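Local atomic coordinates of D-glycero-alpha-D-manno-heptose 7-phosphate kinase (Campylobacter jejuni subsp. jejuni, PDB entry 4N3O), a protein that catalyses the ATP-dependent phosphorylation of D-glycero-alpha-D-manno-heptose 7-phosphate at C-1, a step in making the GDP-heptose precursor of the capsule polysaccharide. Residues E70-F74 with K97-S101; V123-K128 with I143-A147; K128-W133 with V337-R341; L198-L204 with D329-T333. All coordinates share one frame; numbering follows the deposited sequence.

Contact 1. Residues E70-F74 with K97-S101; sequences ESKEF and KKPLS
Ser71 meets Pro99 and Leu100 where two surface loops of the GHMP kinase fold pass each other, one running from strand 65-70 towards helix 82-96, the other leading from that helix into strand 102-108. One hydrogen bond joins them: Ser71 OG donates to Leu100 O at 3.0 Å. The hydroxyl approaches from above the carbonyl plane, 73° out of it, and so does not use a lone-pair direction. It gets there because OG stands opposite the backbone N (chi1 176°), which also lays it against the proline ring, with Ser71 OG 3.3 Å from Pro99 CB. That ring packs along the backbone of the facing loop, Pro99 CB lying 3.8 Å from Lys72 C. The two segments run in nearly opposite directions here, their CA atoms nearest at Lys72 and Pro99.

A second shell of bonds surrounds them. Tyr88, on the intervening helix, bonds through its hydroxyl to both Lys72 O and Leu100 N, tying the two loops to the same side chain. Backbone pairing of Ser71 with Gly54 and a bond from Ser101 OG to Lys55 O hold the strand side. At the outer end the extended Glu73 chain passes Lys97 without a polar bond, Glu73 OE2 remaining 4.0 Å from Lys97 O.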
# COMPACT_ATOMS: atom_id res chain seq x y z
N GLU A 70 34.98 0.95 15.35
CA GLU A 70 35.87 -0.15 15.03
C GLU A 70 35.19 -1.46 15.44
O GLU A 70 34.58 -1.55 16.50
CB GLU A 70 37.20 -0.00 15.76
CG GLU A 70 38.12 1.05 15.16
CD GLU A 70 38.64 0.66 13.79
OE1 GLU A 70 38.68 -0.55 13.48
OE2 GLU A 70 39.03 1.57 13.02
N SER A 71 35.32 -2.46 14.58
CA SER A 71 34.75 -3.78 14.82
C SER A 71 35.28 -4.44 16.10
O SER A 71 36.46 -4.77 16.17
CB SER A 71 35.04 -4.67 13.61
OG SER A 71 34.60 -5.99 13.81
N LYS A 72 34.41 -4.61 17.09
CA LYS A 72 34.73 -5.27 18.37
C LYS A 72 33.50 -6.00 18.93
O LYS A 72 32.39 -5.84 18.42
CB LYS A 72 35.29 -4.27 19.38
CG LYS A 72 34.36 -3.12 19.69
CD LYS A 72 35.00 -2.18 20.70
CE LYS A 72 34.15 -0.94 20.89
NZ LYS A 72 34.77 -0.02 21.88
N GLU A 73 33.69 -6.79 19.99
CA GLU A 73 32.60 -7.59 20.56
C GLU A 73 31.51 -6.80 21.27
O GLU A 73 30.35 -7.18 21.22
CB GLU A 73 33.12 -8.66 21.53
CG GLU A 73 33.93 -9.78 20.88
CD GLU A 73 34.09 -10.99 21.79
OE1 GLU A 73 33.08 -11.42 22.40
OE2 GLU A 73 35.22 -11.54 21.86
N PHE A 74 31.89 -5.72 21.96
CA PHE A 74 30.91 -4.92 22.69
C PHE A 74 31.09 -3.44 22.40
O PHE A 74 32.19 -2.92 22.49
CB PHE A 74 31.04 -5.15 24.20
CG PHE A 74 30.04 -4.40 25.04
CD1 PHE A 74 28.78 -4.94 25.31
CD2 PHE A 74 30.35 -3.15 25.58
CE1 PHE A 74 27.86 -4.25 26.08
CE2 PHE A 74 29.43 -2.46 26.36
CZ PHE A 74 28.18 -3.01 26.60
N LYS A 97 29.96 -15.03 18.68
CA LYS A 97 31.13 -15.12 19.58
C LYS A 97 32.36 -14.33 19.10
O LYS A 97 33.44 -14.44 19.68
CB LYS A 97 31.54 -16.58 19.81
CG LYS A 97 30.40 -17.53 20.12
CD LYS A 97 29.58 -17.06 21.31
CE LYS A 97 28.38 -17.96 21.54
NZ LYS A 97 27.58 -17.46 22.69
N LYS A 98 32.19 -13.53 18.06
CA LYS A 98 33.29 -12.78 17.48
C LYS A 98 32.77 -11.46 16.87
O LYS A 98 31.56 -11.31 16.65
CB LYS A 98 33.96 -13.62 16.40
CG LYS A 98 33.01 -14.08 15.30
CD LYS A 98 33.66 -15.02 14.29
CE LYS A 98 34.71 -14.30 13.45
NZ LYS A 98 35.35 -15.22 12.47
N PRO A 99 33.68 -10.51 16.60
CA PRO A 99 33.24 -9.24 16.03
C PRO A 99 32.79 -9.40 14.57
O PRO A 99 33.13 -10.37 13.91
CB PRO A 99 34.49 -8.36 16.10
CG PRO A 99 35.49 -9.10 16.93
CD PRO A 99 35.13 -10.54 16.83
N LEU A 100 32.02 -8.43 14.09
CA LEU A 100 31.51 -8.45 12.72
C LEU A 100 31.76 -7.09 12.09
O LEU A 100 31.82 -6.07 12.80
CB LEU A 100 30.01 -8.76 12.71
CG LEU A 100 29.58 -10.02 13.47
CD1 LEU A 100 28.07 -10.01 13.64
CD2 LEU A 100 30.05 -11.30 12.77
N SER A 101 31.89 -7.07 10.76
CA SER A 101 32.13 -5.81 10.05
C SER A 101 31.02 -5.61 9.00
O SER A 101 30.82 -6.45 8.13
CB SER A 101 33.53 -5.80 9.43
OG SER A 101 33.86 -4.52 8.90

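Contact 2. Residues V123-K128 with I143-A147; sequences VVGVIK and IAKLA
Ile127 reaches Ala147 and Ile143 with different branches, and its torsions decide which goes where. With chi1 at -72°, CG1 trans to the carbonyl carbon and chi2 extended, the long branch runs out to the facing helix, where Ile127 CD1 settles 3.6 Å from Ala147 CA. The short branch, Ile127 CG2, meets two side chains of that helix, lying 4.0 Å from Ile143 CG2 and 4.1 Å from Leu146 CD2. The two isoleucines lie alongside each other, pointing opposite ways.

The CA atoms of the two helices come nearest at Val124 and Ala147, and the alanine methyl is received by two valines, Ala147 CB lying 3.6 Å from Val124 CG2 and 3.8 Å from Val123 CG1. At the far end the aliphatic part of Lys128 extends the apolar patch, its CD 3.7 Å from Ile143 CD1 and the two side chains crossing nearly at right angles. No hydrogen bond links the segments.

The helix axes pass 9.3 Å apart at 120°, deep in the N-terminal domain. Val123 is close to Ser119 and Glu151, which probably bind magnesium as in relatives. Around the pair, helix 162-169 packs on Val124, Ala144 and Ala147, helix 82-96 meets Val123 and Leu146, and strand 6-21 touches Val124 and Lys128 through Thr11 and Thr9.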
# COMPACT_ATOMS: atom_id res chain seq x y z
N VAL A 123 13.32 -2.71 15.71
CA VAL A 123 14.15 -3.76 16.33
C VAL A 123 14.00 -5.08 15.58
O VAL A 123 14.98 -5.79 15.32
CB VAL A 123 13.83 -3.94 17.83
CG1 VAL A 123 14.62 -5.12 18.41
CG2 VAL A 123 14.10 -2.66 18.62
N VAL A 124 12.76 -5.43 15.24
CA VAL A 124 12.48 -6.66 14.48
C VAL A 124 13.15 -6.65 13.10
O VAL A 124 13.78 -7.62 12.71
CB VAL A 124 10.97 -6.91 14.37
CG1 VAL A 124 10.64 -7.94 13.31
CG2 VAL A 124 10.42 -7.34 15.72
N GLY A 125 13.05 -5.55 12.37
CA GLY A 125 13.67 -5.49 11.06
C GLY A 125 15.18 -5.68 11.10
O GLY A 125 15.75 -6.35 10.25
N VAL A 126 15.83 -5.09 12.10
CA VAL A 126 17.28 -5.18 12.23
C VAL A 126 17.73 -6.59 12.64
O VAL A 126 18.62 -7.20 12.02
CB VAL A 126 17.76 -4.13 13.23
CG1 VAL A 126 19.24 -4.26 13.48
CG2 VAL A 126 17.40 -2.74 12.71
N ILE A 127 17.08 -7.13 13.68
CA ILE A 127 17.38 -8.47 14.13
C ILE A 127 17.26 -9.42 12.96
O ILE A 127 18.12 -10.27 12.75
CB ILE A 127 16.42 -8.90 15.26
CG1 ILE A 127 16.75 -8.14 16.55
CG2 ILE A 127 16.55 -10.39 15.53
CD1 ILE A 127 15.72 -8.25 17.66
N LYS A 128 16.19 -9.27 12.17
CA LYS A 128 15.95 -10.13 11.00
C LYS A 128 17.04 -10.01 9.96
O LYS A 128 17.38 -10.97 9.28
CB LYS A 128 14.60 -9.79 10.37
CG LYS A 128 14.21 -10.64 9.19
CD LYS A 128 13.98 -12.11 9.54
CE LYS A 128 13.62 -12.86 8.28
NZ LYS A 128 13.42 -14.30 8.55
N ILE A 143 12.34 -14.46 16.97
CA ILE A 143 12.76 -13.09 16.64
C ILE A 143 11.93 -12.08 17.42
O ILE A 143 12.45 -11.08 17.90
CB ILE A 143 12.72 -12.83 15.13
CG1 ILE A 143 13.91 -13.53 14.47
CG2 ILE A 143 12.77 -11.33 14.84
CD1 ILE A 143 13.90 -13.43 12.95
N ALA A 144 10.64 -12.35 17.57
CA ALA A 144 9.78 -11.46 18.34
C ALA A 144 10.19 -11.46 19.81
O ALA A 144 10.17 -10.40 20.44
CB ALA A 144 8.32 -11.86 18.19
N LYS A 145 10.55 -12.64 20.37
CA LYS A 145 10.99 -12.66 21.77
C LYS A 145 12.23 -11.83 21.94
O LYS A 145 12.29 -10.92 22.77
CB LYS A 145 11.28 -14.08 22.31
CG LYS A 145 10.06 -14.82 22.83
CD LYS A 145 10.37 -15.72 24.04
CE LYS A 145 11.20 -16.96 23.75
NZ LYS A 145 12.62 -16.70 23.39
N LEU A 146 13.23 -12.13 21.13
CA LEU A 146 14.48 -11.41 21.21
C LEU A 146 14.18 -9.91 21.14
O LEU A 146 14.63 -9.14 21.98
CB LEU A 146 15.41 -11.90 20.11
CG LEU A 146 16.88 -11.55 20.24
CD1 LEU A 146 17.45 -12.07 21.56
CD2 LEU A 146 17.63 -12.14 19.06
N ALA A 147 13.37 -9.49 20.17
CA ALA A 147 12.99 -8.08 20.05
C ALA A 147 12.37 -7.51 21.34
O ALA A 147 12.66 -6.38 21.76
CB ALA A 147 12.03 -7.90 18.89

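Contact 3. Residues K128-W133 with V337-R341; sequences KAFAEW and VKSWR
Arg341 grips two backbone carbonyls of Glu132 and Trp133, joining strand 338-341 to the last turn of helix 118-134. This is a helix-on-sheet contact of the GHMP kinase N-terminal domain, in which the C-terminal strand returns to pair antiparallel with strand 6-21. The guanidinium splits its two terminal nitrogens between successive carbonyls. Arg341 NH2 bonds to Glu132 O at 2.9 Å, coming in from above that carbonyl plane, while Arg341 NH1 bonds to Trp133 O at 3.1 Å and leaves this acceptor in the guanidinium plane. The side chain, extended from CG to NE, spans the gap to the helix. A cation placed against carbonyls at a helix C-terminus would probably be steadied by the helix dipole.

A second polar pair is less secure: Ser339 OG lies 3.1 Å from Glu132 OE2, a weak bond, and doubtful because the glutamate was modelled in two conformers of which this is one. Lys128 adds contact through its carbon chain, with Lys128 CE 3.4 Å from Ser339 OG and Lys128 CG 3.7 Å from Val337 CG2.

On the strand's other side Trp340 turns from the helix, and its NE1 bonds to Glu197 of the second subunit, so helix and dimer partner flank the same strand. Ile7 of strand 6-21 touches both Glu132 and Arg341. The indole of Trp133 meets the guanidinium with its edge and not its face: the planes are inclined by 46°, and Arg341 NH1 sits 3.8 Å from Trp133 CD1, near the ring plane.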
# COMPACT_ATOMS: atom_id res chain seq x y z
N LYS A 128 16.19 -9.27 12.17
CA LYS A 128 15.95 -10.13 11.00
C LYS A 128 17.04 -10.01 9.96
O LYS A 128 17.38 -10.97 9.28
CB LYS A 128 14.60 -9.79 10.37
CG LYS A 128 14.21 -10.64 9.19
CD LYS A 128 13.98 -12.11 9.54
CE LYS A 128 13.62 -12.86 8.28
NZ LYS A 128 13.42 -14.30 8.55
N ALA A 129 17.60 -8.82 9.84
CA ALA A 129 18.68 -8.60 8.90
C ALA A 129 19.91 -9.43 9.31
O ALA A 129 20.54 -10.08 8.49
CB ALA A 129 19.03 -7.13 8.84
N PHE A 130 20.24 -9.40 10.60
CA PHE A 130 21.37 -10.17 11.13
C PHE A 130 21.14 -11.67 11.02
O PHE A 130 22.03 -12.42 10.68
CB PHE A 130 21.65 -9.80 12.60
CG PHE A 130 22.38 -8.50 12.77
CD1 PHE A 130 23.73 -8.42 12.47
CD2 PHE A 130 21.74 -7.39 13.26
CE1 PHE A 130 24.41 -7.23 12.61
CE2 PHE A 130 22.41 -6.20 13.42
CZ PHE A 130 23.75 -6.12 13.10
N ALA A 131 19.92 -12.10 11.34
CA ALA A 131 19.56 -13.51 11.28
C ALA A 131 19.72 -14.10 9.87
O ALA A 131 20.25 -15.20 9.71
CB ALA A 131 18.14 -13.71 11.78
N GLU A 132 19.26 -13.35 8.88
CA GLU A 132 19.32 -13.73 7.47
C GLU A 132 20.76 -13.76 6.97
O GLU A 132 21.18 -14.67 6.24
CB GLU A 132 18.56 -12.70 6.65
CG GLU A 132 18.51 -12.94 5.15
CD GLU A 132 17.52 -14.02 4.77
OE1 GLU A 132 17.36 -14.98 5.55
OE2 GLU A 132 16.92 -13.91 3.68
N TRP A 133 21.51 -12.74 7.37
CA TRP A 133 22.88 -12.58 6.96
C TRP A 133 23.79 -13.67 7.56
O TRP A 133 24.62 -14.26 6.86
CB TRP A 133 23.39 -11.21 7.38
CG TRP A 133 24.85 -11.03 7.14
CD1 TRP A 133 25.55 -11.47 6.05
CD2 TRP A 133 25.77 -10.29 7.94
NE1 TRP A 133 26.87 -11.10 6.16
CE2 TRP A 133 27.03 -10.37 7.30
CE3 TRP A 133 25.67 -9.58 9.14
CZ2 TRP A 133 28.18 -9.76 7.83
CZ3 TRP A 133 26.81 -8.98 9.66
CH2 TRP A 133 28.05 -9.07 8.99
N VAL A 337 7.53 -9.29 8.86
CA VAL A 337 8.85 -8.98 8.34
C VAL A 337 9.27 -9.90 7.20
O VAL A 337 9.10 -11.11 7.28
CB VAL A 337 9.93 -9.05 9.44
CG1 VAL A 337 10.12 -10.47 9.93
CG2 VAL A 337 11.24 -8.47 8.94
N LYS A 338 9.78 -9.32 6.11
CA LYS A 338 10.31 -10.14 5.02
C LYS A 338 11.77 -9.72 4.78
O LYS A 338 12.16 -8.61 5.10
CB LYS A 338 9.49 -10.04 3.72
CG LYS A 338 9.64 -8.76 2.91
CD LYS A 338 8.45 -7.83 3.00
CE LYS A 338 7.31 -8.37 2.17
NZ LYS A 338 6.16 -7.43 2.17
N SER A 339 12.57 -10.62 4.24
CA SER A 339 13.96 -10.31 3.95
C SER A 339 14.40 -11.00 2.70
O SER A 339 13.83 -12.01 2.33
CB SER A 339 14.85 -10.81 5.06
OG SER A 339 14.73 -12.20 5.11
N TRP A 340 15.44 -10.47 2.08
CA TRP A 340 16.01 -11.05 0.89
C TRP A 340 17.45 -10.63 0.78
O TRP A 340 17.88 -9.67 1.39
CB TRP A 340 15.21 -10.66 -0.37
CG TRP A 340 15.15 -9.16 -0.70
CD1 TRP A 340 15.90 -8.50 -1.62
CD2 TRP A 340 14.26 -8.18 -0.14
NE1 TRP A 340 15.54 -7.18 -1.69
CE2 TRP A 340 14.52 -6.96 -0.79
CE3 TRP A 340 13.26 -8.22 0.83
CZ2 TRP A 340 13.85 -5.78 -0.47
CZ3 TRP A 340 12.58 -7.04 1.14
CH2 TRP A 340 12.87 -5.84 0.50
N ARG A 341 18.20 -11.40 -0.01
CA ARG A 341 19.62 -11.21 -0.22
C ARG A 341 19.78 -10.80 -1.67
O ARG A 341 19.08 -11.30 -2.53
CB ARG A 341 20.31 -12.54 0.05
CG ARG A 341 21.76 -12.48 0.47
CD ARG A 341 22.32 -13.88 0.70
NE ARG A 341 23.40 -13.88 1.68
CZ ARG A 341 23.29 -14.28 2.96
NH1 ARG A 341 24.35 -14.22 3.76
NH2 ARG A 341 22.13 -14.74 3.46

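Contact 4. Residues L198-L204 with D329-T333; sequences LEARTVL and DFSFT
Glu199 and Phe332 lie alongside each other with their side chains pointing in opposite senses, the carboxylate turned 36° from the ring. The extended chain of Glu199 brings its CG to 3.6 Å from Phe332 CD2 and delivers the acid to the backbone beyond, where Phe332 N donates to Glu199 OE2 at 2.8 Å. This bond is almost straight (171°), although the oxygen is met from above the carboxylate plane. Leu198 adds to the same ring, its CB 3.5 Å from Phe332 CE2.

Phe330 takes a different course. With chi1 at 72° its side chain swings towards strand 202-206 and crosses those of Thr202 and Leu204 at about right angles: Leu204 CB is 3.8 Å from Phe330 CE1, and Thr202 OG1 is 3.7 Å from Phe330 CZ. That hydroxyl already bonds to Leu198 O, at 2.9 Å. The two phenylalanines also meet, Phe330 CE2 lying over one face of Phe332 towards its rim.

The segment 329-333 links the two GHMP domains, leaving the C-terminal sheet and running beside strand 31-40, whose Ala38 and Ile40 touch Phe332. One acid thus takes up a linker N-H while two aromatic rings supply the apolar part, a mixture that ties both the backbone and the side chains of the crossing segment to the helix-strand turn.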
# COMPACT_ATOMS: atom_id res chain seq x y z
N LEU A 198 -12.66 -3.03 4.97
CA LEU A 198 -12.16 -2.15 6.04
C LEU A 198 -11.37 -0.97 5.45
O LEU A 198 -11.56 0.17 5.89
CB LEU A 198 -11.30 -2.90 7.03
CG LEU A 198 -12.03 -3.54 8.19
CD1 LEU A 198 -11.05 -4.41 8.95
CD2 LEU A 198 -12.61 -2.44 9.10
N GLU A 199 -10.50 -1.25 4.48
CA GLU A 199 -9.72 -0.18 3.80
C GLU A 199 -10.65 0.82 3.12
O GLU A 199 -10.41 2.02 3.16
CB GLU A 199 -8.78 -0.77 2.75
CG GLU A 199 -7.67 -1.62 3.34
CD GLU A 199 -7.05 -2.64 2.38
OE1 GLU A 199 -7.28 -2.58 1.15
OE2 GLU A 199 -6.31 -3.52 2.87
N ALA A 200 -11.72 0.32 2.50
CA ALA A 200 -12.68 1.21 1.79
C ALA A 200 -13.39 2.15 2.77
O ALA A 200 -13.76 3.26 2.39
CB ALA A 200 -13.69 0.39 1.01
N ARG A 201 -13.54 1.69 4.01
CA ARG A 201 -14.21 2.45 5.07
C ARG A 201 -13.28 3.29 5.91
O ARG A 201 -13.72 3.87 6.88
CB ARG A 201 -14.80 1.49 6.11
CG ARG A 201 -15.68 0.36 5.64
CD ARG A 201 -17.13 0.70 5.64
NE ARG A 201 -17.91 -0.51 5.59
CZ ARG A 201 -19.24 -0.54 5.56
NH1 ARG A 201 -19.88 -1.69 5.50
NH2 ARG A 201 -19.92 0.61 5.57
N THR A 202 -12.00 3.35 5.62
CA THR A 202 -11.14 4.05 6.55
C THR A 202 -10.19 5.07 5.96
O THR A 202 -9.73 4.95 4.83
CB THR A 202 -10.34 3.03 7.43
OG1 THR A 202 -9.56 2.16 6.63
CG2 THR A 202 -11.27 2.17 8.27
N VAL A 203 -9.92 6.10 6.75
CA VAL A 203 -9.00 7.16 6.40
C VAL A 203 -8.03 7.37 7.56
O VAL A 203 -8.43 7.47 8.71
CB VAL A 203 -9.74 8.48 6.17
CG1 VAL A 203 -8.74 9.62 5.99
CG2 VAL A 203 -10.67 8.36 4.98
N LEU A 204 -6.75 7.43 7.24
CA LEU A 204 -5.69 7.63 8.24
C LEU A 204 -5.12 9.03 8.01
O LEU A 204 -4.66 9.33 6.91
CB LEU A 204 -4.60 6.58 8.02
CG LEU A 204 -3.39 6.66 8.95
CD1 LEU A 204 -3.83 6.57 10.40
CD2 LEU A 204 -2.37 5.58 8.63
N ASP A 329 -2.63 7.04 2.66
CA ASP A 329 -3.26 5.85 2.11
C ASP A 329 -2.46 4.64 2.62
O ASP A 329 -1.26 4.74 2.88
CB ASP A 329 -3.21 5.82 0.57
CG ASP A 329 -4.13 6.86 -0.11
OD1 ASP A 329 -4.92 7.55 0.58
OD2 ASP A 329 -4.05 6.96 -1.36
N PHE A 330 -3.13 3.50 2.72
CA PHE A 330 -2.50 2.29 3.15
C PHE A 330 -3.40 1.11 2.86
O PHE A 330 -4.57 1.27 2.62
CB PHE A 330 -2.28 2.34 4.67
CG PHE A 330 -3.53 2.23 5.46
CD1 PHE A 330 -4.30 3.33 5.72
CD2 PHE A 330 -3.95 0.98 5.95
CE1 PHE A 330 -5.47 3.22 6.46
CE2 PHE A 330 -5.13 0.86 6.68
CZ PHE A 330 -5.89 1.99 6.94
N SER A 331 -2.83 -0.09 2.94
CA SER A 331 -3.58 -1.34 2.82
C SER A 331 -3.22 -2.14 4.07
O SER A 331 -2.20 -1.88 4.70
CB SER A 331 -3.06 -2.18 1.66
OG SER A 331 -2.84 -1.40 0.53
N PHE A 332 -4.03 -3.13 4.41
CA PHE A 332 -3.66 -4.06 5.46
C PHE A 332 -2.80 -5.11 4.77
O PHE A 332 -3.12 -5.51 3.67
CB PHE A 332 -4.88 -4.72 6.09
CG PHE A 332 -5.74 -3.75 6.83
CD1 PHE A 332 -5.27 -3.15 8.00
CD2 PHE A 332 -7.00 -3.44 6.39
CE1 PHE A 332 -6.04 -2.24 8.70
CE2 PHE A 332 -7.78 -2.53 7.09
CZ PHE A 332 -7.29 -1.93 8.25
N THR A 333 -1.69 -5.51 5.37
CA THR A 333 -0.83 -6.53 4.74
C THR A 333 -0.99 -7.87 5.41
O THR A 333 -1.37 -7.95 6.58
CB THR A 333 0.66 -6.20 4.84
OG1 THR A 333 1.05 -6.15 6.22
CG2 THR A 333 0.96 -4.89 4.15

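How the contacts relate
Contact 2 is the buried member of the set and purely apolar; contact 1 is a surface meeting of loops with a single hydrogen bond, from a serine hydroxyl, between its segments. Contacts 3 and 4 are partly buried, Arg341 bonding to carbonyls in contact 3 and Glu199 accepting a backbone N-H in contact 4. Contacts 2 and 3 use successive parts of helix 118-134, share Lys128 and touch where Val124 meets Val337, so one helix faces both another helix and the C-terminal strand. Contact 1 touches contact 3, with Leu100 and Ser101 packed against Trp133 CH2. Contact 4 stands apart, across the chain's centre from contacts 1 and 2, but its segment 329-333 leads directly to the strand of contact 3.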